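Local coordinates for protein blue-light receptor of the BLUF-family (Rhodobacter sphaeroides, PDB 2BYC) that probably acts as a blue-light photoreceptor in bacterial signalling, holding a flavin between two helices and captured here in its dark state, at residues V6-R11 / F80-I85; L37-I42 / R58-E63; V51-G56 / R88-W93. All coordinates share one frame; numbering follows the deposited sequence. Where two conformers were deposited one is given.

Contact 1: residues V6-R11 / F80-I85; sequences VSLTYR and FDLEPI. With FMN (flavin mononucleotide), chain C.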
loop_
_atom_site.group_PDB
_atom_site.type_symbol
_atom_site.label_atom_id
_atom_site.label_comp_id
_atom_site.label_asym_id
_atom_site.label_seq_id
_atom_site.Cartn_x
_atom_site.Cartn_y
_atom_site.Cartn_z
ATOM N N VAL A 6 3.247 7.622 -10.980
ATOM C CA VAL A 6 4.179 6.584 -10.473
ATOM C C VAL A 6 3.497 5.626 -9.491
ATOM O O VAL A 6 2.455 5.909 -9.029
ATOM C CB VAL A 6 5.392 7.219 -9.843
ATOM C CG1 VAL A 6 6.295 7.867 -10.937
ATOM C CG2 VAL A 6 4.972 8.190 -8.721
ATOM N N SER A 7 4.101 4.472 -9.228
ATOM C CA SER A 7 3.663 3.588 -8.140
ATOM C C SER A 7 4.850 3.367 -7.218
ATOM O O SER A 7 5.890 2.898 -7.693
ATOM C CB SER A 7 3.210 2.221 -8.734
ATOM O OG SER A 7 2.725 1.335 -7.712
ATOM N N LEU A 8 4.716 3.636 -5.928
ATOM C CA LEU A 8 5.780 3.274 -4.973
ATOM C C LEU A 8 5.304 2.218 -4.016
ATOM O O LEU A 8 4.184 2.308 -3.584
ATOM C CB LEU A 8 6.147 4.524 -4.151
ATOM C CG LEU A 8 7.295 4.610 -3.189
ATOM C CD1 LEU A 8 7.482 6.109 -3.219
ATOM C CD2 LEU A 8 6.734 4.246 -1.813
ATOM N N THR A 9 6.151 1.241 -3.692
ATOM C CA THR A 9 5.777 0.215 -2.723
ATOM C C THR A 9 6.939 0.168 -1.754
ATOM O O THR A 9 8.064 0.155 -2.208
ATOM C CB THR A 9 5.757 -1.167 -3.423
ATOM O OG1 THR A 9 4.674 -1.150 -4.348
ATOM C CG2 THR A 9 5.478 -2.237 -2.472
ATOM N N TYR A 10 6.628 0.167 -0.442
ATOM C CA TYR A 10 7.602 0.088 0.613
ATOM C C TYR A 10 7.109 -0.951 1.612
ATOM O O TYR A 10 5.968 -1.343 1.624
ATOM C CB TYR A 10 7.827 1.502 1.273
ATOM C CG TYR A 10 6.646 1.890 2.110
ATOM C CD1 TYR A 10 6.447 1.287 3.338
ATOM C CD2 TYR A 10 5.743 2.885 1.696
ATOM C CE1 TYR A 10 5.356 1.591 4.093
ATOM C CE2 TYR A 10 4.638 3.210 2.473
ATOM C CZ TYR A 10 4.480 2.583 3.675
ATOM O OH TYR A 10 3.423 2.818 4.498
ATOM N N ARG A 11 8.021 -1.437 2.417
ATOM C CA ARG A 11 7.748 -2.426 3.457
ATOM C C ARG A 11 8.219 -1.743 4.701
ATOM O O ARG A 11 9.231 -1.022 4.645
ATOM C CB ARG A 11 8.648 -3.631 3.211
ATOM C CG ARG A 11 8.318 -4.808 4.068
ATOM C CD ARG A 11 9.161 -6.035 3.690
ATOM N NE ARG A 11 10.519 -5.854 4.147
ATOM C CZ ARG A 11 11.037 -6.456 5.210
ATOM N NH1 ARG A 11 10.310 -7.329 5.904
ATOM N NH2 ARG A 11 12.295 -6.206 5.556
ATOM N N PHE A 80 10.605 -0.774 -1.889
ATOM C CA PHE A 80 10.859 -1.868 -2.757
ATOM C C PHE A 80 11.092 -1.315 -4.159
ATOM O O PHE A 80 12.044 -1.670 -4.878
ATOM C CB PHE A 80 9.654 -2.812 -2.802
ATOM C CG PHE A 80 9.757 -3.761 -3.919
ATOM C CD1 PHE A 80 10.639 -4.825 -3.823
ATOM C CD2 PHE A 80 9.044 -3.555 -5.119
ATOM C CE1 PHE A 80 10.808 -5.717 -4.857
ATOM C CE2 PHE A 80 9.204 -4.446 -6.241
ATOM C CZ PHE A 80 10.081 -5.553 -6.117
ATOM N N ASP A 81 10.209 -0.410 -4.556
ATOM C CA ASP A 81 10.450 0.168 -5.846
ATOM C C ASP A 81 9.603 1.408 -6.042
ATOM O O ASP A 81 8.754 1.717 -5.192
ATOM C CB ASP A 81 10.190 -0.869 -6.864
ATOM C CG ASP A 81 8.758 -1.004 -7.183
ATOM O OD1 ASP A 81 7.898 -0.623 -6.334
ATOM O OD2 ASP A 81 8.499 -1.524 -8.298
ATOM N N LEU A 82 9.907 2.109 -7.142
ATOM C CA LEU A 82 9.204 3.272 -7.518
ATOM C C LEU A 82 9.232 3.246 -9.015
ATOM O O LEU A 82 10.254 3.266 -9.638
ATOM C CB LEU A 82 9.879 4.528 -6.948
ATOM C CG LEU A 82 9.315 5.828 -7.588
ATOM C CD1 LEU A 82 7.994 6.133 -7.034
ATOM C CD2 LEU A 82 10.252 6.954 -7.312
ATOM N N GLU A 83 8.062 3.169 -9.591
ATOM C CA GLU A 83 7.955 2.850 -10.999
ATOM C C GLU A 83 7.027 3.756 -11.731
ATOM O O GLU A 83 5.902 3.925 -11.320
ATOM C CB GLU A 83 7.462 1.372 -11.135
ATOM C CG GLU A 83 6.937 1.049 -12.496
ATOM C CD GLU A 83 6.219 -0.265 -12.590
ATOM O OE1 GLU A 83 6.041 -0.693 -13.768
ATOM O OE2 GLU A 83 5.769 -0.816 -11.558
ATOM N N PRO A 84 7.493 4.382 -12.793
ATOM C CA PRO A 84 6.531 5.074 -13.602
ATOM C C PRO A 84 5.495 4.113 -14.121
ATOM O O PRO A 84 5.804 2.933 -14.422
ATOM C CB PRO A 84 7.355 5.534 -14.792
ATOM C CG PRO A 84 8.719 5.705 -14.281
ATOM C CD PRO A 84 8.873 4.601 -13.254
ATOM N N ILE A 85 4.269 4.598 -14.239
ATOM C CA ILE A 85 3.202 3.768 -14.762
ATOM C C ILE A 85 2.279 4.479 -15.730
ATOM O O ILE A 85 2.035 5.619 -15.565
ATOM C CB ILE A 85 2.337 3.195 -13.612
ATOM C CG1 ILE A 85 1.883 4.297 -12.617
ATOM C CG2 ILE A 85 3.076 2.031 -12.990
ATOM C CD1 ILE A 85 0.738 3.820 -11.620
HETATM N N1 FMN C . -1.727 8.704 5.575
HETATM C C2 FMN C . -2.290 9.048 4.366
HETATM O O2 FMN C . -2.819 10.175 4.221
HETATM N N3 FMN C . -2.293 8.187 3.318
HETATM C C4 FMN C . -1.749 6.968 3.524
HETATM O O4 FMN C . -1.685 6.222 2.601
HETATM C C4A FMN C . -1.173 6.596 4.743
HETATM N N5 FMN C . -0.623 5.335 4.901
HETATM C C5A FMN C . 0.029 4.977 6.090
HETATM C C6 FMN C . 0.614 3.739 6.240
HETATM C C7 FMN C . 1.214 3.324 7.438
HETATM C C7M FMN C . 1.988 2.002 7.516
HETATM C C8 FMN C . 1.240 4.216 8.489
HETATM C C8M FMN C . 1.928 3.884 9.804
HETATM C C9 FMN C . 0.665 5.477 8.351
HETATM C C9A FMN C . 0.048 5.862 7.121
HETATM N N10 FMN C . -0.555 7.131 6.966
HETATM C C10 FMN C . -1.144 7.484 5.758
HETATM C "C1'" FMN C . -0.856 8.010 8.133
HETATM C "C2'" FMN C . -0.001 9.222 7.852
HETATM O "O2'" FMN C . 1.227 8.836 8.399
HETATM C "C3'" FMN C . -0.499 10.554 8.439
HETATM O "O3'" FMN C . -0.302 10.531 9.818
HETATM C "C4'" FMN C . -1.949 10.927 8.175
HETATM O "O4'" FMN C . -2.223 11.264 6.798
HETATM C "C5'" FMN C . -2.302 12.165 9.003
HETATM O "O5'" FMN C . -3.056 11.953 10.198
HETATM P P FMN C . -3.677 13.309 10.787
HETATM O O1P FMN C . -4.598 13.035 11.986
HETATM O O2P FMN C . -2.459 14.116 11.219
HETATM O O3P FMN C . -4.387 13.879 9.583
HETATM O O HOH W 1 5.214 0.018 -6.907
#

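Contact 2: residues L37-I42 / R58-E63; sequences LGITGI and RSACDE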
loop_
_atom_site.group_PDB
_atom_site.type_symbol
_atom_site.label_atom_id
_atom_site.label_comp_id
_atom_site.label_asym_id
_atom_site.label_seq_id
_atom_site.Cartn_x
_atom_site.Cartn_y
_atom_site.Cartn_z
ATOM N N LEU A 37 -5.090 14.266 -2.675
ATOM C CA LEU A 37 -3.807 14.275 -3.378
ATOM C C LEU A 37 -3.849 13.583 -4.732
ATOM O O LEU A 37 -2.950 13.708 -5.546
ATOM C CB LEU A 37 -2.786 13.493 -2.567
ATOM C CG LEU A 37 -2.212 14.174 -1.356
ATOM C CD1 LEU A 37 -1.088 13.270 -0.759
ATOM C CD2 LEU A 37 -1.682 15.504 -1.785
ATOM N N GLY A 38 -4.874 12.812 -4.948
ATOM C CA GLY A 38 -4.918 11.993 -6.143
ATOM C C GLY A 38 -4.102 10.715 -5.896
ATOM O O GLY A 38 -3.642 10.082 -6.820
ATOM N N ILE A 39 -3.948 10.305 -4.656
ATOM C CA ILE A 39 -3.338 8.976 -4.436
ATOM C C ILE A 39 -4.329 7.825 -4.360
ATOM O O ILE A 39 -5.413 8.000 -3.884
ATOM C CB ILE A 39 -2.499 8.994 -3.119
ATOM C CG1 ILE A 39 -1.486 10.124 -3.209
ATOM C CG2 ILE A 39 -1.833 7.693 -2.888
ATOM C CD1 ILE A 39 -0.436 9.816 -4.221
ATOM N N THR A 40 -3.961 6.642 -4.854
ATOM C CA THR A 40 -4.747 5.439 -4.704
ATOM C C THR A 40 -3.798 4.332 -4.376
ATOM O O THR A 40 -2.623 4.477 -4.589
ATOM C CB THR A 40 -5.508 5.092 -6.035
ATOM O OG1 THR A 40 -4.582 5.008 -7.147
ATOM C CG2 THR A 40 -6.598 6.070 -6.262
ATOM N N GLY A 41 -4.281 3.245 -3.786
ATOM C CA GLY A 41 -3.354 2.176 -3.482
ATOM C C GLY A 41 -3.900 1.222 -2.424
ATOM O O GLY A 41 -5.125 1.275 -2.080
ATOM N N ILE A 42 -3.010 0.405 -1.899
ATOM C CA ILE A 42 -3.402 -0.668 -1.018
ATOM C C ILE A 42 -2.360 -0.744 0.125
ATOM O O ILE A 42 -1.197 -0.469 -0.077
ATOM C CB ILE A 42 -3.532 -2.063 -1.781
ATOM C CG1 ILE A 42 -2.286 -2.317 -2.671
ATOM C CG2 ILE A 42 -4.725 -2.131 -2.676
ATOM C CD1 ILE A 42 -1.862 -3.807 -2.881
ATOM N N ARG A 58 3.907 11.874 -9.486
ATOM C CA ARG A 58 5.234 11.658 -8.840
ATOM C C ARG A 58 5.393 12.551 -7.592
ATOM O O ARG A 58 5.882 12.094 -6.513
ATOM C CB ARG A 58 6.396 11.916 -9.819
ATOM C CG ARG A 58 7.762 11.841 -9.121
ATOM C CD ARG A 58 8.754 10.870 -9.898
ATOM N NE ARG A 58 8.587 11.240 -11.240
ATOM C CZ ARG A 58 8.649 10.523 -12.335
ATOM N NH1 ARG A 58 9.009 9.250 -12.394
ATOM N NH2 ARG A 58 8.317 11.181 -13.421
ATOM N N SER A 59 4.991 13.819 -7.743
ATOM C CA SER A 59 5.149 14.812 -6.697
ATOM C C SER A 59 4.253 14.520 -5.503
ATOM O O SER A 59 4.693 14.706 -4.345
ATOM C CB SER A 59 4.822 16.202 -7.186
ATOM O OG SER A 59 3.474 16.161 -7.666
ATOM N N ALA A 60 3.042 14.029 -5.746
ATOM C CA ALA A 60 2.150 13.619 -4.620
ATOM C C ALA A 60 2.660 12.362 -3.942
ATOM O O ALA A 60 2.535 12.237 -2.746
ATOM C CB ALA A 60 0.717 13.361 -5.093
ATOM N N CYS A 61 3.183 11.395 -4.678
ATOM C CA CYS A 61 3.744 10.224 -3.975
ATOM C C CYS A 61 4.925 10.608 -3.110
ATOM O O CYS A 61 5.011 10.161 -1.961
ATOM C CB CYS A 61 4.070 9.077 -4.942
ATOM S SG CYS A 61 2.598 8.358 -5.633
ATOM N N ASP A 62 5.837 11.423 -3.655
ATOM C CA ASP A 62 6.971 11.982 -2.875
ATOM C C ASP A 62 6.533 12.622 -1.546
ATOM O O ASP A 62 7.090 12.320 -0.487
ATOM C CB ASP A 62 7.776 13.003 -3.707
ATOM C CG ASP A 62 8.850 13.672 -2.905
ATOM O OD1 ASP A 62 9.884 13.015 -2.606
ATOM O OD2 ASP A 62 8.670 14.892 -2.579
ATOM N N GLU A 63 5.524 13.492 -1.620
ATOM C CA GLU A 63 4.978 14.176 -0.484
ATOM C C GLU A 63 4.417 13.246 0.587
ATOM O O GLU A 63 4.737 13.347 1.783
ATOM C CB GLU A 63 3.880 15.080 -0.984
ATOM C CG GLU A 63 3.301 15.905 0.088
ATOM C CD GLU A 63 2.184 16.861 -0.364
ATOM O OE1 GLU A 63 1.179 16.388 -0.987
ATOM O OE2 GLU A 63 2.304 18.085 -0.044
#

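Contact 3: residues V51-G56 / R88-W93; sequences VQTIEG and RRFPDW. With FMN (flavin mononucleotide), chain C.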
loop_
_atom_site.group_PDB
_atom_site.type_symbol
_atom_site.label_atom_id
_atom_site.label_comp_id
_atom_site.label_asym_id
_atom_site.label_seq_id
_atom_site.Cartn_x
_atom_site.Cartn_y
_atom_site.Cartn_z
ATOM N N VAL A 51 3.038 -3.600 4.016
ATOM C CA VAL A 51 3.539 -3.370 2.653
ATOM C C VAL A 51 2.512 -2.409 2.102
ATOM O O VAL A 51 1.351 -2.659 2.171
ATOM C CB VAL A 51 3.669 -4.682 1.835
ATOM C CG1 VAL A 51 4.039 -4.357 0.420
ATOM C CG2 VAL A 51 4.845 -5.583 2.456
ATOM N N GLN A 52 2.976 -1.244 1.658
ATOM C CA GLN A 52 2.076 -0.243 1.094
ATOM C C GLN A 52 2.454 0.097 -0.345
ATOM O O GLN A 52 3.615 0.243 -0.646
ATOM C CB GLN A 52 1.956 1.003 1.997
ATOM C CG GLN A 52 0.835 1.843 1.494
ATOM C CD GLN A 52 0.623 3.072 2.318
ATOM O OE1 GLN A 52 1.551 3.655 2.884
ATOM N NE2 GLN A 52 -0.606 3.478 2.388
ATOM N N THR A 53 1.446 0.148 -1.222
ATOM C CA THR A 53 1.616 0.611 -2.592
ATOM C C THR A 53 0.774 1.847 -2.754
ATOM O O THR A 53 -0.425 1.779 -2.462
ATOM C CB THR A 53 1.048 -0.398 -3.531
ATOM O OG1 THR A 53 1.883 -1.565 -3.498
ATOM C CG2 THR A 53 1.028 0.171 -4.972
ATOM N N ILE A 54 1.372 2.956 -3.176
ATOM C CA ILE A 54 0.570 4.177 -3.445
ATOM C C ILE A 54 0.897 4.589 -4.812
ATOM O O ILE A 54 2.051 4.410 -5.257
ATOM C CB ILE A 54 0.997 5.358 -2.520
ATOM C CG1 ILE A 54 2.513 5.545 -2.617
ATOM C CG2 ILE A 54 0.490 5.144 -1.078
ATOM C CD1 ILE A 54 3.090 6.606 -1.762
ATOM N N GLU A 55 -0.097 5.083 -5.530
ATOM C CA GLU A 55 0.161 5.412 -6.948
ATOM C C GLU A 55 -0.542 6.728 -7.188
ATOM O O GLU A 55 -1.539 7.024 -6.590
ATOM C CB GLU A 55 -0.358 4.369 -7.880
ATOM C CG GLU A 55 -1.765 4.006 -7.616
ATOM C CD GLU A 55 -2.166 2.744 -8.336
ATOM O OE1 GLU A 55 -1.281 2.053 -8.838
ATOM O OE2 GLU A 55 -3.373 2.461 -8.401
ATOM N N GLY A 56 0.056 7.555 -7.990
ATOM C CA GLY A 56 -0.476 8.883 -8.233
ATOM C C GLY A 56 0.606 9.738 -8.851
ATOM O O GLY A 56 1.602 9.230 -9.229
ATOM N N ARG A 88 -3.174 3.568 -13.354
ATOM C CA ARG A 88 -3.357 2.973 -12.009
ATOM C C ARG A 88 -3.696 1.476 -11.977
ATOM O O ARG A 88 -4.474 0.948 -12.785
ATOM C CB ARG A 88 -4.420 3.760 -11.226
ATOM C CG ARG A 88 -4.077 5.205 -11.009
ATOM C CD ARG A 88 -5.139 5.886 -10.213
ATOM N NE ARG A 88 -4.874 7.311 -10.250
ATOM C CZ ARG A 88 -4.283 7.993 -9.287
ATOM N NH1 ARG A 88 -3.886 7.383 -8.185
ATOM N NH2 ARG A 88 -4.112 9.276 -9.419
ATOM N N ARG A 89 -3.122 0.789 -11.000
ATOM C CA ARG A 89 -3.459 -0.611 -10.713
ATOM C C ARG A 89 -4.695 -0.701 -9.785
ATOM O O ARG A 89 -5.463 -1.633 -9.903
ATOM C CB ARG A 89 -2.232 -1.300 -10.098
ATOM C CG ARG A 89 -0.885 -0.872 -10.760
ATOM C CD ARG A 89 0.421 -1.010 -9.810
ATOM N NE ARG A 89 1.696 -1.038 -10.614
ATOM C CZ ARG A 89 2.029 -2.070 -11.371
ATOM N NH1 ARG A 89 1.210 -3.134 -11.401
ATOM N NH2 ARG A 89 3.142 -2.051 -12.114
ATOM N N PHE A 90 -4.864 0.249 -8.858
ATOM C CA PHE A 90 -5.984 0.266 -7.917
ATOM C C PHE A 90 -6.737 1.584 -7.995
ATOM O O PHE A 90 -6.864 2.296 -7.003
ATOM C CB PHE A 90 -5.485 0.048 -6.448
ATOM C CG PHE A 90 -4.482 -1.021 -6.357
ATOM C CD1 PHE A 90 -3.112 -0.711 -6.442
ATOM C CD2 PHE A 90 -4.890 -2.382 -6.384
ATOM C CE1 PHE A 90 -2.129 -1.704 -6.428
ATOM C CE2 PHE A 90 -3.921 -3.410 -6.400
ATOM C CZ PHE A 90 -2.534 -3.057 -6.411
ATOM N N PRO A 91 -7.276 1.899 -9.177
ATOM C CA PRO A 91 -7.883 3.195 -9.341
ATOM C C PRO A 91 -9.088 3.427 -8.430
ATOM O O PRO A 91 -9.422 4.595 -8.086
ATOM C CB PRO A 91 -8.268 3.207 -10.850
ATOM C CG PRO A 91 -8.372 1.787 -11.227
ATOM C CD PRO A 91 -7.296 1.126 -10.428
ATOM N N ASP A 92 -9.720 2.362 -7.975
ATOM C CA ASP A 92 -10.964 2.574 -7.302
ATOM C C ASP A 92 -10.767 2.873 -5.826
ATOM O O ASP A 92 -11.734 3.177 -5.137
ATOM C CB ASP A 92 -11.916 1.378 -7.515
ATOM C CG ASP A 92 -12.187 1.107 -8.986
ATOM O OD1 ASP A 92 -12.170 2.078 -9.781
ATOM O OD2 ASP A 92 -12.387 -0.083 -9.358
ATOM N N TRP A 93 -9.537 2.775 -5.334
ATOM C CA TRP A 93 -9.269 2.811 -3.876
ATOM C C TRP A 93 -8.219 3.814 -3.532
ATOM O O TRP A 93 -7.059 3.703 -3.931
ATOM C CB TRP A 93 -8.835 1.462 -3.323
ATOM C CG TRP A 93 -9.684 0.331 -3.743
ATOM C CD1 TRP A 93 -9.578 -0.400 -4.895
ATOM C CD2 TRP A 93 -10.801 -0.196 -3.025
ATOM N NE1 TRP A 93 -10.566 -1.349 -4.926
ATOM C CE2 TRP A 93 -11.315 -1.256 -3.780
ATOM C CE3 TRP A 93 -11.399 0.116 -1.800
ATOM C CZ2 TRP A 93 -12.368 -2.037 -3.347
ATOM C CZ3 TRP A 93 -12.498 -0.665 -1.369
ATOM C CH2 TRP A 93 -12.958 -1.718 -2.153
HETATM N N1 FMN C . -1.727 8.704 5.575
HETATM C C2 FMN C . -2.290 9.048 4.366
HETATM O O2 FMN C . -2.819 10.175 4.221
HETATM N N3 FMN C . -2.293 8.187 3.318
HETATM C C4 FMN C . -1.749 6.968 3.524
HETATM O O4 FMN C . -1.685 6.222 2.601
HETATM C C4A FMN C . -1.173 6.596 4.743
HETATM N N5 FMN C . -0.623 5.335 4.901
HETATM C C5A FMN C . 0.029 4.977 6.090
HETATM C C6 FMN C . 0.614 3.739 6.240
HETATM C C7 FMN C . 1.214 3.324 7.438
HETATM C C7M FMN C . 1.988 2.002 7.516
HETATM C C8 FMN C . 1.240 4.216 8.489
HETATM C C8M FMN C . 1.928 3.884 9.804
HETATM C C9 FMN C . 0.665 5.477 8.351
HETATM C C9A FMN C . 0.048 5.862 7.121
HETATM N N10 FMN C . -0.555 7.131 6.966
HETATM C C10 FMN C . -1.144 7.484 5.758
HETATM C "C1'" FMN C . -0.856 8.010 8.133
HETATM C "C2'" FMN C . -0.001 9.222 7.852
HETATM O "O2'" FMN C . 1.227 8.836 8.399
HETATM C "C3'" FMN C . -0.499 10.554 8.439
HETATM O "O3'" FMN C . -0.302 10.531 9.818
HETATM C "C4'" FMN C . -1.949 10.927 8.175
HETATM O "O4'" FMN C . -2.223 11.264 6.798
HETATM C "C5'" FMN C . -2.302 12.165 9.003
HETATM O "O5'" FMN C . -3.056 11.953 10.198
HETATM P P FMN C . -3.677 13.309 10.787
HETATM O O1P FMN C . -4.598 13.035 11.986
HETATM O O2P FMN C . -2.459 14.116 11.219
HETATM O O3P FMN C . -4.387 13.879 9.583
#

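Contact 1: residues V6-R11 / F80-I85
The carbonyl oxygen Thr-9 O takes two backbone donors from the facing strand, Phe-80 N at 2.7 Å and Asp-81 N at 3.2 Å. Asp-81 N lies in the carbonyl plane, whereas Phe-80 N is tilted 19° from it. Two consecutive residues thus oppose Thr-9, which makes a classic beta bulge. Asp-81 O returns a bond from Thr-9 N (3.0 Å), and Ser-7 pairs in both directions with Glu-83. Strand 77-84 is hereby joined antiparallel to strand 5-14 of the BLUF sheet, whose ferredoxin-like order puts strand 49-55 along the other edge of 5-14. On the face of Thr-9 a water donates to Asp-81 OD1 (2.8 Å) and also meets Thr-9 OG1, a hydroxyl bonded to Thr-53 as well. On the reverse face the methyl Leu-82 CD1 fits between Val-6 and Leu-8, 3.8 Å from Leu-8 CB. After Pro-84, Ile-85 CG1 sits between its backbone N and carbonyl carbon (chi1 50°), which brings CD1 against the Val-6 carbonyl, 3.7 Å from Val-6 O. With an alanine here, the Val-6 carbonyl would probably lose this hydrocarbon cover and a gap would open beside it.

Contact 2: residues L37-I42 / R58-E63
Leu-37, the last residue of helix 19-37, meets helix 58-69 through both its side chain and its carbonyl. Its CB lies 4.3 Å from Ala-60 CB, and the same alanine methyl comes within 3.7 Å of Leu-37 O. Further out, the branch CD2 approaches one oxygen of the Glu-63 carboxylate, with CD2 3.1 Å from Glu-63 OE1. The approach is short, without a hydrogen bond, and its detail is doubtful. Glu-63 gets there by reaching out from the helix, across to Leu-37, CG opposite the backbone N (chi1 -176°) and the next bond extended, and it crosses the leucine obliquely.

Gly-38 ends the helix with a positive phi of 82°, where a CB would be pressed against the carbonyl oxygen of Leu-37. The chain can then turn from helix 19-37 into strand 40-45. In the BLUF fold helices 19-37 and 58-69 pack on one face of the sheet with the flavin between them, and this contact joins the C-terminal end of helix 19-37 and the chain entering strand 40-45 to the first turns of helix 58-69.

Ile-39, the first residue past the turn, points toward helix 58-69. Its CD1 touches two successive helix residues, 3.8 Å from Ala-60 CB and 3.7 Å from Cys-61 SG. With chi1 at -55° the side chain folds its ethyl arm toward the helix. Ala-60 CB is thus met by both Leu-37 and Ile-39, and its small size is consistent with the close approach. Ile-54 of strand 49-55 touches both Ile-39 and Cys-61, and the nearest atoms of the flavin and the Ile-39 side chain are about 6 Å apart. From Thr-40 the chain moves off into the sheet, where Thr-40 pairs with Glu-55 and Ile-42 with Thr-53 through backbone bonds.

Contact 3: residues V51-G56 / R88-W93
Three hydrogen bonds, all centred on Glu-55, join strand 49-55 to the loop 88-93. Arg-89 N donates to Glu-55 OE1 over 3.1 Å on the syn side, 25° out of the carboxylate plane. Phe-90 N gives a shorter bond of 2.7 Å to Glu-55 OE2, using the syn lone pair. With Glu-55 CG between its backbone N and carbonyl carbon (chi1 50°), the extended chain carries the carboxylate to two consecutive peptide N-H groups, which should fix its rotation, and Thr-40 OG1 is a further partner of OE2. The third bond, from Arg-88 NH1 to Glu-55 O, is weak and strongly bent (117°); that guanidinium is held more firmly by Thr-40 OG1 and Gly-38 O.

Two arginines lie nearby, their charged atoms not touching the acid. Glu-55 OE1 is 4.6 Å from Arg-89 NE and OE2 stands 5.0 Å from Arg-88 NH1, so they would probably favour the ionised form of this buried acid without salt bridges to it. Arg-89 instead bridges to Glu-83.

In van der Waals contact, the aliphatic part of Arg-89 runs alongside OE1, and its CB rests over one face of the Phe-90 ring, offset toward the rim. Phe-90 CE1 meets the methyl Thr-53 CG2 at 3.9 Å, the two side chains crossing at about a right angle.

On the flavin side of the same strand, Gln-52 donates through NE2 to both FMN O4 (3.0 Å) and FMN N5 (3.1 Å), while its OE1 is bonded to Tyr-10. Opening with Phe-90, a type I turn leads toward strand 96-98. Strand 49-55 lies between strands 5-14 and 40-45, helix 58-69 packs on its Ile-54 side, and helix 120-131 touches Thr-53, Arg-89 and Phe-90 on the loop side.

All three contacts meet at one sheet. Contacts 1 and 3 share the pairing of strands 5-14 and 49-55, with Leu-8 N 2.9 Å from Ile-54 O, and at the flavin Tyr-10 OH lies 2.6 Å from Gln-52 OE1. Both contacts touch FMN, to which Asn-34 and Asp-71 also bond. Contact 2 lies on the flavin side of the sheet, nested within the chain segment closed by contact 1, and packs on contact 1 where Val-6 CG2 is 3.9 Å from Cys-61 SG. Its centre is about 8 Å from that of contact 3, and Thr-40 OG1, 2.7 Å from Arg-88 NH1, ties the two together.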